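Poly(Beta-D-mannuronate) lyase (Pseudopedobacter saltans, PDB 7O79) probably cleaves alginate as a poly(beta-D-mannuronate) lyase of polysaccharide lyase family 6, built on a right-handed parallel beta-helix. Local coordinates at residues A[212-217]-A[234-239]; A[189-194]-A[216-221]; A[78-83]-A[103-108]. All blocks are in the same frame, centred on the assembly; numbering follows the deposited sequence.

Interaction 1 of 3, residues A[212-217]-A[234-239]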
loop_
_atom_site.group_PDB
_atom_site.type_symbol
_atom_site.label_atom_id
_atom_site.label_comp_id
_atom_site.label_asym_id
_atom_site.label_seq_id
_atom_site.Cartn_x
_atom_site.Cartn_y
_atom_site.Cartn_z
ATOM N N SER A 212 1.197 -1.816 -2.882
ATOM C CA SER A 212 1.276 -3.146 -3.474
ATOM C C SER A 212 0.706 -4.134 -2.467
ATOM O O SER A 212 1.365 -4.479 -1.481
ATOM C CB SER A 212 2.709 -3.489 -3.867
ATOM O OG SER A 212 2.787 -4.766 -4.478
ATOM N N LEU A 213 -0.520 -4.590 -2.720
ATOM C CA LEU A 213 -1.130 -5.654 -1.934
ATOM C C LEU A 213 -0.702 -7.008 -2.492
ATOM O O LEU A 213 -0.925 -7.300 -3.668
ATOM C CB LEU A 213 -2.652 -5.530 -1.927
ATOM C CG LEU A 213 -3.206 -4.139 -1.581
ATOM C CD1 LEU A 213 -4.731 -4.163 -1.523
ATOM C CD2 LEU A 213 -2.627 -3.681 -0.245
ATOM N N LYS A 214 -0.105 -7.833 -1.642
ATOM C CA LYS A 214 0.315 -9.191 -1.975
ATOM C C LYS A 214 -0.165 -10.158 -0.904
ATOM O O LYS A 214 0.602 -10.962 -0.368
ATOM C CB LYS A 214 1.832 -9.253 -2.121
ATOM C CG LYS A 214 2.364 -8.544 -3.370
ATOM C CD LYS A 214 3.885 -8.690 -3.469
ATOM C CE LYS A 214 4.383 -8.308 -4.871
ATOM N NZ LYS A 214 5.869 -8.142 -4.924
ATOM N N SER A 215 -1.446 -10.055 -0.553
ATOM C CA SER A 215 -2.070 -10.812 0.536
ATOM C C SER A 215 -3.567 -10.523 0.467
ATOM O O SER A 215 -4.012 -9.702 -0.343
ATOM C CB SER A 215 -1.512 -10.428 1.911
ATOM O OG SER A 215 -1.558 -9.017 2.095
ATOM N N ASN A 216 -4.336 -11.160 1.367
ATOM C CA ASN A 216 -5.795 -11.035 1.395
ATOM C C ASN A 216 -6.301 -10.100 2.490
ATOM O O ASN A 216 -5.621 -9.815 3.478
ATOM C CB ASN A 216 -6.496 -12.394 1.603
ATOM C CG ASN A 216 -6.153 -13.410 0.546
ATOM O OD1 ASN A 216 -5.509 -13.097 -0.454
ATOM N ND2 ASN A 216 -6.628 -14.632 0.734
ATOM N N ARG A 217 -7.548 -9.644 2.287
ATOM C CA ARG A 217 -8.391 -8.989 3.301
ATOM C C ARG A 217 -7.810 -7.687 3.823
ATOM O O ARG A 217 -7.996 -7.329 4.985
ATOM C CB ARG A 217 -8.729 -9.926 4.456
ATOM C CG ARG A 217 -9.092 -11.297 4.015
ATOM C CD ARG A 217 -10.593 -11.402 3.940
ATOM N NE ARG A 217 -11.022 -12.670 3.362
ATOM C CZ ARG A 217 -12.253 -12.917 2.925
ATOM N NH1 ARG A 217 -13.190 -11.975 2.984
ATOM N NH2 ARG A 217 -12.546 -14.110 2.418
ATOM N N GLY A 234 -3.571 -4.099 -6.288
ATOM C CA GLY A 234 -3.657 -5.461 -5.786
ATOM C C GLY A 234 -2.847 -6.396 -6.676
ATOM O O GLY A 234 -3.334 -6.863 -7.705
ATOM N N ARG A 235 -1.586 -6.636 -6.327
ATOM C CA ARG A 235 -0.715 -7.459 -7.173
ATOM C C ARG A 235 -0.980 -8.951 -6.996
ATOM O O ARG A 235 -1.008 -9.704 -7.978
ATOM C CB ARG A 235 0.751 -7.156 -6.860
ATOM C CG ARG A 235 1.750 -8.080 -7.560
ATOM C CD ARG A 235 1.666 -8.013 -9.089
ATOM N NE ARG A 235 2.627 -8.920 -9.702
ATOM C CZ ARG A 235 2.427 -10.222 -9.906
ATOM N NH1 ARG A 235 1.249 -10.786 -9.606
ATOM N NH2 ARG A 235 3.399 -10.958 -10.453
ATOM N N SER A 236 -1.126 -9.392 -5.750
ATOM C CA SER A 236 -1.393 -10.783 -5.412
ATOM C C SER A 236 -2.490 -10.812 -4.362
ATOM O O SER A 236 -2.833 -9.784 -3.764
ATOM C CB SER A 236 -0.131 -11.497 -4.897
ATOM O OG SER A 236 0.730 -11.768 -5.979
ATOM N N GLY A 237 -3.052 -12.001 -4.142
ATOM C CA GLY A 237 -4.065 -12.158 -3.117
ATOM C C GLY A 237 -5.467 -11.849 -3.594
ATOM O O GLY A 237 -5.727 -11.532 -4.762
ATOM N N ASN A 238 -6.395 -11.953 -2.642
ATOM C CA ASN A 238 -7.821 -12.000 -2.914
ATOM C C ASN A 238 -8.589 -11.265 -1.818
ATOM O O ASN A 238 -8.087 -11.049 -0.719
ATOM C CB ASN A 238 -8.327 -13.454 -3.052
ATOM C CG ASN A 238 -7.545 -14.260 -4.094
ATOM O OD1 ASN A 238 -7.683 -14.019 -5.294
ATOM N ND2 ASN A 238 -6.716 -15.199 -3.643
ATOM N N PHE A 239 -9.827 -10.884 -2.141
ATOM C CA PHE A 239 -10.734 -10.219 -1.189
ATOM C C PHE A 239 -10.103 -8.968 -0.566
ATOM O O PHE A 239 -10.094 -8.778 0.654
ATOM C CB PHE A 239 -11.205 -11.199 -0.108
ATOM C CG PHE A 239 -11.520 -12.570 -0.639
ATOM C CD1 PHE A 239 -12.702 -12.802 -1.324
ATOM C CD2 PHE A 239 -10.656 -13.630 -0.431
ATOM C CE1 PHE A 239 -12.992 -14.062 -1.820
ATOM C CE2 PHE A 239 -10.946 -14.882 -0.920
ATOM C CZ PHE A 239 -12.114 -15.100 -1.611
#

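Interaction 2 of 3, residues A[189-194]-A[216-221]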
loop_
_atom_site.group_PDB
_atom_site.type_symbol
_atom_site.label_atom_id
_atom_site.label_comp_id
_atom_site.label_asym_id
_atom_site.label_seq_id
_atom_site.Cartn_x
_atom_site.Cartn_y
_atom_site.Cartn_z
ATOM N N ASP A 189 -8.375 -16.414 5.608
ATOM C CA ASP A 189 -7.273 -15.689 6.223
ATOM C C ASP A 189 -6.803 -14.543 5.329
ATOM O O ASP A 189 -7.306 -14.331 4.224
ATOM C CB ASP A 189 -6.128 -16.661 6.522
ATOM C CG ASP A 189 -5.307 -16.272 7.742
ATOM O OD1 ASP A 189 -5.564 -15.218 8.352
ATOM O OD2 ASP A 189 -4.359 -17.025 8.066
ATOM N N GLY A 190 -5.807 -13.817 5.826
ATOM C CA GLY A 190 -5.213 -12.696 5.121
ATOM C C GLY A 190 -4.285 -11.949 6.053
ATOM O O GLY A 190 -4.043 -12.371 7.195
ATOM N N ALA A 191 -3.743 -10.829 5.536
ATOM C CA ALA A 191 -2.953 -9.908 6.355
ATOM C C ALA A 191 -3.826 -8.961 7.175
ATOM O O ALA A 191 -3.408 -8.501 8.244
ATOM C CB ALA A 191 -2.017 -9.070 5.475
ATOM N N PHE A 192 -5.027 -8.656 6.692
ATOM C CA PHE A 192 -5.923 -7.719 7.369
ATOM C C PHE A 192 -5.215 -6.403 7.687
ATOM O O PHE A 192 -5.341 -5.845 8.784
ATOM C CB PHE A 192 -6.532 -8.336 8.629
ATOM C CG PHE A 192 -7.269 -9.638 8.389
ATOM C CD1 PHE A 192 -8.627 -9.632 8.096
ATOM C CD2 PHE A 192 -6.625 -10.862 8.531
ATOM C CE1 PHE A 192 -9.320 -10.811 7.897
ATOM C CE2 PHE A 192 -7.322 -12.061 8.350
ATOM C CZ PHE A 192 -8.660 -12.037 8.027
ATOM N N PHE A 193 -4.453 -5.903 6.721
ATOM C CA PHE A 193 -3.717 -4.650 6.874
ATOM C C PHE A 193 -4.607 -3.490 6.446
ATOM O O PHE A 193 -5.315 -3.577 5.442
ATOM C CB PHE A 193 -2.438 -4.679 6.033
ATOM C CG PHE A 193 -1.397 -3.661 6.429
ATOM C CD1 PHE A 193 -1.511 -2.324 6.043
ATOM C CD2 PHE A 193 -0.283 -4.049 7.164
ATOM C CE1 PHE A 193 -0.530 -1.390 6.400
ATOM C CE2 PHE A 193 0.682 -3.123 7.541
ATOM C CZ PHE A 193 0.568 -1.797 7.158
ATOM N N THR A 194 -4.579 -2.411 7.211
ATOM C CA THR A 194 -5.418 -1.253 6.922
ATOM C C THR A 194 -4.530 -0.071 6.561
ATOM O O THR A 194 -3.674 0.335 7.360
ATOM C CB THR A 194 -6.312 -0.911 8.112
ATOM O OG1 THR A 194 -7.296 -1.936 8.268
ATOM C CG2 THR A 194 -7.010 0.447 7.888
ATOM N N ASN A 216 -4.336 -11.160 1.367
ATOM C CA ASN A 216 -5.795 -11.035 1.395
ATOM C C ASN A 216 -6.301 -10.100 2.490
ATOM O O ASN A 216 -5.621 -9.815 3.478
ATOM C CB ASN A 216 -6.496 -12.394 1.603
ATOM C CG ASN A 216 -6.153 -13.410 0.546
ATOM O OD1 ASN A 216 -5.509 -13.097 -0.454
ATOM N ND2 ASN A 216 -6.628 -14.632 0.734
ATOM N N ARG A 217 -7.548 -9.644 2.287
ATOM C CA ARG A 217 -8.391 -8.989 3.301
ATOM C C ARG A 217 -7.810 -7.687 3.823
ATOM O O ARG A 217 -7.996 -7.329 4.985
ATOM C CB ARG A 217 -8.729 -9.926 4.456
ATOM C CG ARG A 217 -9.092 -11.297 4.015
ATOM C CD ARG A 217 -10.593 -11.402 3.940
ATOM N NE ARG A 217 -11.022 -12.670 3.362
ATOM C CZ ARG A 217 -12.253 -12.917 2.925
ATOM N NH1 ARG A 217 -13.190 -11.975 2.984
ATOM N NH2 ARG A 217 -12.546 -14.110 2.418
ATOM N N ASN A 218 -7.172 -6.951 2.947
ATOM C CA ASN A 218 -6.629 -5.663 3.291
ATOM C C ASN A 218 -7.623 -4.557 2.973
ATOM O O ASN A 218 -8.472 -4.730 2.156
ATOM C CB ASN A 218 -5.325 -5.450 2.560
ATOM C CG ASN A 218 -4.288 -6.487 2.936
ATOM O OD1 ASN A 218 -3.882 -6.564 4.042
ATOM N ND2 ASN A 218 -3.931 -7.288 2.020
ATOM N N LYS A 219 -7.507 -3.447 3.673
ATOM C CA LYS A 219 -8.352 -2.289 3.471
ATOM C C LYS A 219 -7.580 -1.027 3.093
ATOM O O LYS A 219 -6.842 -0.510 3.882
ATOM C CB LYS A 219 -9.146 -1.993 4.725
ATOM C CG LYS A 219 -9.757 -3.196 5.377
ATOM C CD LYS A 219 -10.835 -3.714 4.480
ATOM C CE LYS A 219 -12.013 -4.292 5.216
ATOM N NZ LYS A 219 -12.008 -5.743 5.010
ATOM N N VAL A 220 -7.836 -0.515 1.903
ATOM C CA VAL A 220 -7.230 0.698 1.386
ATOM C C VAL A 220 -8.415 1.663 1.287
ATOM O O VAL A 220 -9.150 1.625 0.353
ATOM C CB VAL A 220 -6.524 0.456 0.059
ATOM C CG1 VAL A 220 -5.839 1.704 -0.389
ATOM C CG2 VAL A 220 -5.494 -0.628 0.220
ATOM N N ILE A 221 -8.551 2.515 2.300
ATOM C CA ILE A 221 -9.764 3.306 2.538
ATOM C C ILE A 221 -9.407 4.774 2.710
ATOM O O ILE A 221 -8.546 5.111 3.528
ATOM C CB ILE A 221 -10.520 2.848 3.801
ATOM C CG1 ILE A 221 -10.694 1.338 3.874
ATOM C CG2 ILE A 221 -11.886 3.530 3.877
ATOM C CD1 ILE A 221 -11.360 0.780 2.660
#

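Interaction 3 of 3, residues A[78-83]-A[103-108]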
loop_
_atom_site.group_PDB
_atom_site.type_symbol
_atom_site.label_atom_id
_atom_site.label_comp_id
_atom_site.label_asym_id
_atom_site.label_seq_id
_atom_site.Cartn_x
_atom_site.Cartn_y
_atom_site.Cartn_z
ATOM N N LEU A 78 9.086 11.495 17.960
ATOM C CA LEU A 78 10.484 11.421 17.547
ATOM C C LEU A 78 10.700 11.970 16.131
ATOM O O LEU A 78 9.771 12.128 15.346
ATOM C CB LEU A 78 11.001 9.983 17.625
ATOM C CG LEU A 78 10.855 9.299 18.983
ATOM C CD1 LEU A 78 11.607 7.967 19.004
ATOM C CD2 LEU A 78 11.350 10.240 20.087
ATOM N N LEU A 79 11.957 12.286 15.828
ATOM C CA LEU A 79 12.378 12.662 14.483
ATOM C C LEU A 79 13.643 11.885 14.148
ATOM O O LEU A 79 14.608 11.894 14.923
ATOM C CB LEU A 79 12.624 14.176 14.361
ATOM C CG LEU A 79 13.392 14.695 13.125
ATOM C CD1 LEU A 79 12.618 14.535 11.812
ATOM C CD2 LEU A 79 13.772 16.158 13.310
ATOM N N PHE A 80 13.616 11.179 13.019
ATOM C CA PHE A 80 14.785 10.497 12.476
ATOM C C PHE A 80 15.297 11.314 11.296
ATOM O O PHE A 80 14.586 11.486 10.297
ATOM C CB PHE A 80 14.453 9.072 12.039
ATOM C CG PHE A 80 14.183 8.142 13.180
ATOM C CD1 PHE A 80 12.945 8.134 13.803
ATOM C CD2 PHE A 80 15.162 7.287 13.641
ATOM C CE1 PHE A 80 12.682 7.281 14.858
ATOM C CE2 PHE A 80 14.905 6.425 14.706
ATOM C CZ PHE A 80 13.658 6.428 15.308
ATOM N N LYS A 81 16.517 11.827 11.420
ATOM C CA LYS A 81 17.031 12.800 10.466
ATOM C C LYS A 81 18.539 12.882 10.646
ATOM O O LYS A 81 19.060 12.582 11.725
ATOM C CB LYS A 81 16.356 14.166 10.671
ATOM C CG LYS A 81 16.769 15.290 9.711
ATOM C CD LYS A 81 15.926 16.527 9.995
ATOM C CE LYS A 81 16.374 17.757 9.217
ATOM N NZ LYS A 81 16.194 17.650 7.749
ATOM N N ASP A 82 19.237 13.238 9.569
ATOM C CA ASP A 82 20.702 13.298 9.578
ATOM C C ASP A 82 21.308 11.946 9.935
ATOM O O ASP A 82 22.252 11.853 10.725
ATOM C CB ASP A 82 21.207 14.390 10.520
ATOM C CG ASP A 82 20.704 15.767 10.131
ATOM O OD1 ASP A 82 20.242 15.916 8.979
ATOM O OD2 ASP A 82 20.775 16.704 10.964
ATOM N N GLY A 83 20.768 10.886 9.346
ATOM C CA GLY A 83 21.216 9.552 9.686
ATOM C C GLY A 83 20.854 8.600 8.575
ATOM O O GLY A 83 20.209 8.975 7.596
ATOM N N THR A 103 5.567 10.989 14.827
ATOM C CA THR A 103 6.969 10.771 14.495
ATOM C C THR A 103 7.208 11.041 13.014
ATOM O O THR A 103 6.343 10.774 12.182
ATOM C CB THR A 103 7.373 9.332 14.867
ATOM O OG1 THR A 103 7.261 9.179 16.285
ATOM C CG2 THR A 103 8.804 8.973 14.398
ATOM N N ALA A 104 8.361 11.617 12.688
ATOM C CA ALA A 104 8.719 11.872 11.302
ATOM C C ALA A 104 10.065 11.238 10.982
ATOM O O ALA A 104 10.916 11.073 11.857
ATOM C CB ALA A 104 8.769 13.372 10.985
ATOM N N ILE A 105 10.225 10.849 9.719
ATOM C CA ILE A 105 11.491 10.388 9.171
ATOM C C ILE A 105 11.766 11.275 7.971
ATOM O O ILE A 105 10.934 11.356 7.059
ATOM C CB ILE A 105 11.443 8.913 8.752
ATOM C CG1 ILE A 105 11.102 8.011 9.932
ATOM C CG2 ILE A 105 12.792 8.499 8.197
ATOM C CD1 ILE A 105 11.041 6.539 9.545
ATOM N N VAL A 106 12.912 11.952 7.969
ATOM C CA VAL A 106 13.186 13.001 6.985
ATOM C C VAL A 106 14.524 12.712 6.320
ATOM O O VAL A 106 15.553 12.651 7.000
ATOM C CB VAL A 106 13.179 14.398 7.631
ATOM C CG1 VAL A 106 13.608 15.475 6.631
ATOM C CG2 VAL A 106 11.805 14.718 8.212
ATOM N N ASP A 107 14.510 12.533 4.993
ATOM C CA ASP A 107 15.707 12.265 4.184
ATOM C C ASP A 107 16.733 11.358 4.857
ATOM O O ASP A 107 17.942 11.588 4.756
ATOM C CB ASP A 107 16.390 13.573 3.772
ATOM C CG ASP A 107 15.460 14.508 3.061
ATOM O OD1 ASP A 107 14.638 14.014 2.261
ATOM O OD2 ASP A 107 15.535 15.736 3.297
ATOM N N PHE A 108 16.256 10.305 5.518
ATOM C CA PHE A 108 17.091 9.408 6.320
ATOM C C PHE A 108 17.787 8.364 5.444
ATOM O O PHE A 108 17.684 7.152 5.660
ATOM C CB PHE A 108 16.226 8.751 7.385
ATOM C CG PHE A 108 16.980 8.299 8.604
ATOM C CD1 PHE A 108 17.405 9.206 9.560
ATOM C CD2 PHE A 108 17.224 6.947 8.807
ATOM C CE1 PHE A 108 18.081 8.780 10.702
ATOM C CE2 PHE A 108 17.904 6.498 9.941
ATOM C CZ PHE A 108 18.335 7.422 10.897
HETATM O O HOH W 1 18.353 13.620 6.893
#

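Interaction 1 of 3, residues A[212-217]-A[234-239]
The guanidinium of Arg217 lies flat on the ring of Phe239, the two planes only 13° apart and their centres separated by 4.2 Å. The stack is off-centre: Arg217 NH2 sits over the ring toward its rim, 3.5 Å from Phe239 CD2, while Phe239 CB lies over the middle of the guanidinium. Asn216 ND2 approaches the edge of the same ring. The Arg217 chain is bent at chi2 (-96°), which lets it run alongside the phenylalanine. Beside the stack, Asn216 OD1 accepts a 2.6 Å bond from Asn238 N, the donor standing well above the amide plane, and Asn216 ND2 turns to Glu185 O. Upstream the strands pair in parallel. Leu213 O takes a straight 3.0 Å bond from Ser236 N and a weak one from Arg235 N; the register slips by one residue here, a beta bulge with Arg235 as the extra residue. An alanine in place of Arg217 is likely to leave one face of Phe239 without its flat cationic cover and open a gap there. Past the strands, where regular pairing gives out, the coils are thus held by a buried amide with both ends used and by a positive charge resting on an aromatic face.

Interaction 2 of 3, residues A[189-194]-A[216-221]
Asn216 O receives two backbone donors from the adjoining coil: Ala191 N at 3.0 Å and, more weakly, Phe192 N at 3.5 Å. The first is tilted 21° from the carbonyl plane. Gly190 CA also comes close to this oxygen, and a side chain at that position would run into both Asn216 O and Arg217 CG. One residue pair farther on, the backbone acceptor is replaced by a side chain. Asn218 OD1 takes the N-H of Phe193 at 2.8 Å, in the plane of the amide and on a lone pair. With CG set beside its own backbone N (chi1 -61°), the asparagine lays this oxygen against Phe193 CB, 3.1 Å away, and beside the methyl of Ala191. The other end of the amide is used as well, since Asn218 ND2 bonds to Ser215 OG, which fixes the rotation of the group. Asn218 thus links successive turns of the parallel beta-helix by its side chain, just before regular strand pairing begins. That pairing starts with Lys219, whose N-H meets Phe193 O at 2.8 Å with an angle of 168° at the hydrogen, and Thr194 pairs with Lys219 as a parallel bridge. On the outer side Arg217 CB rests over the face of the Phe192 ring, 3.9 Å from its centroid, and the ring's stack with Tyr153 carries the aromatic packing to the preceding coil. Asp189 O lies near the edge of the Arg217 guanidinium plane, yet its nearest approach to that side chain is to the aliphatic CG. Neither oxygen of the Asp189 carboxylate is spent on the other segment: OD1 accepts a weak bond from the next residue, Gly190 N, and OD2 makes a salt bridge with Arg152.

Interaction 3 of 3, residues A[78-83]-A[103-108]
Phe80 turns its edge toward the face of Phe108, a T-shaped pair with planes at 88° and centroids 5.9 Å apart. Phe80 CB makes the closer approach, a CH-pi contact over that same face at 4.1 Å from the Phe108 centroid. The opposite face is covered by the Gly83 backbone, whose carbonyl carbon stands above the ring centre, so the phenyl is sandwiched between this and Phe80 CB, on either side of the corner at Asp82. Phe108 reaches this slot because its CG is anti to the backbone N (chi1 -155°). The slot also depends on glycine, since a CB on Gly83 would collide with Phe108 CE1.

The strand pair that carries Phe80 is a regular parallel ladder. Phe80 N donates a hydrogen bond to Ala104 O at 2.9 Å, and Val106 N reaches Phe80 O at the same length, nearly in line with the C=O bond. Ala104 N bonds to Leu78 O one step earlier. On the face away from Phe80, Leu79 CD1 packs on Val106 CG2 at 3.7 Å and also meets the Ala104 methyl, while Trp454 from near the C terminus lies against both Leu79 and Ala104.

Farther out, a water bridges the corner, accepting from Asp82 N and donating to Val106 O where direct strand pairing stops. Val90 of strand 89-93 touches Phe80, Ile105 and Phe108, and Leu60 of the coil before also meets Phe80. Coil-on-coil strand pairing combined with stacked apolar residues in the interior is characteristic of the parallel beta-helix of the pectate-lyase-like clan.

Following the chain from the N terminus, interaction 3 comes first: residues 78-83 meet 103-108 after one coil, and that loop is complete before the others open. Interaction 2 then opens at 189-194 and closes on 216-221. Interaction 1 opens at 212-217, before interaction 2 has closed, and ends at 234-239, so these two cross and share Asn216 and Arg217. The shared pair links three successive passes of the chain, and Ser215 packs on Ala191 between them. Interaction 3 pairs strands 73-83 and 99-106, in the run of strands that interaction 2 reaches through 219-226, while interaction 1, about 30 Å away centre to centre, pairs 209-214 and 230-236 in the other run.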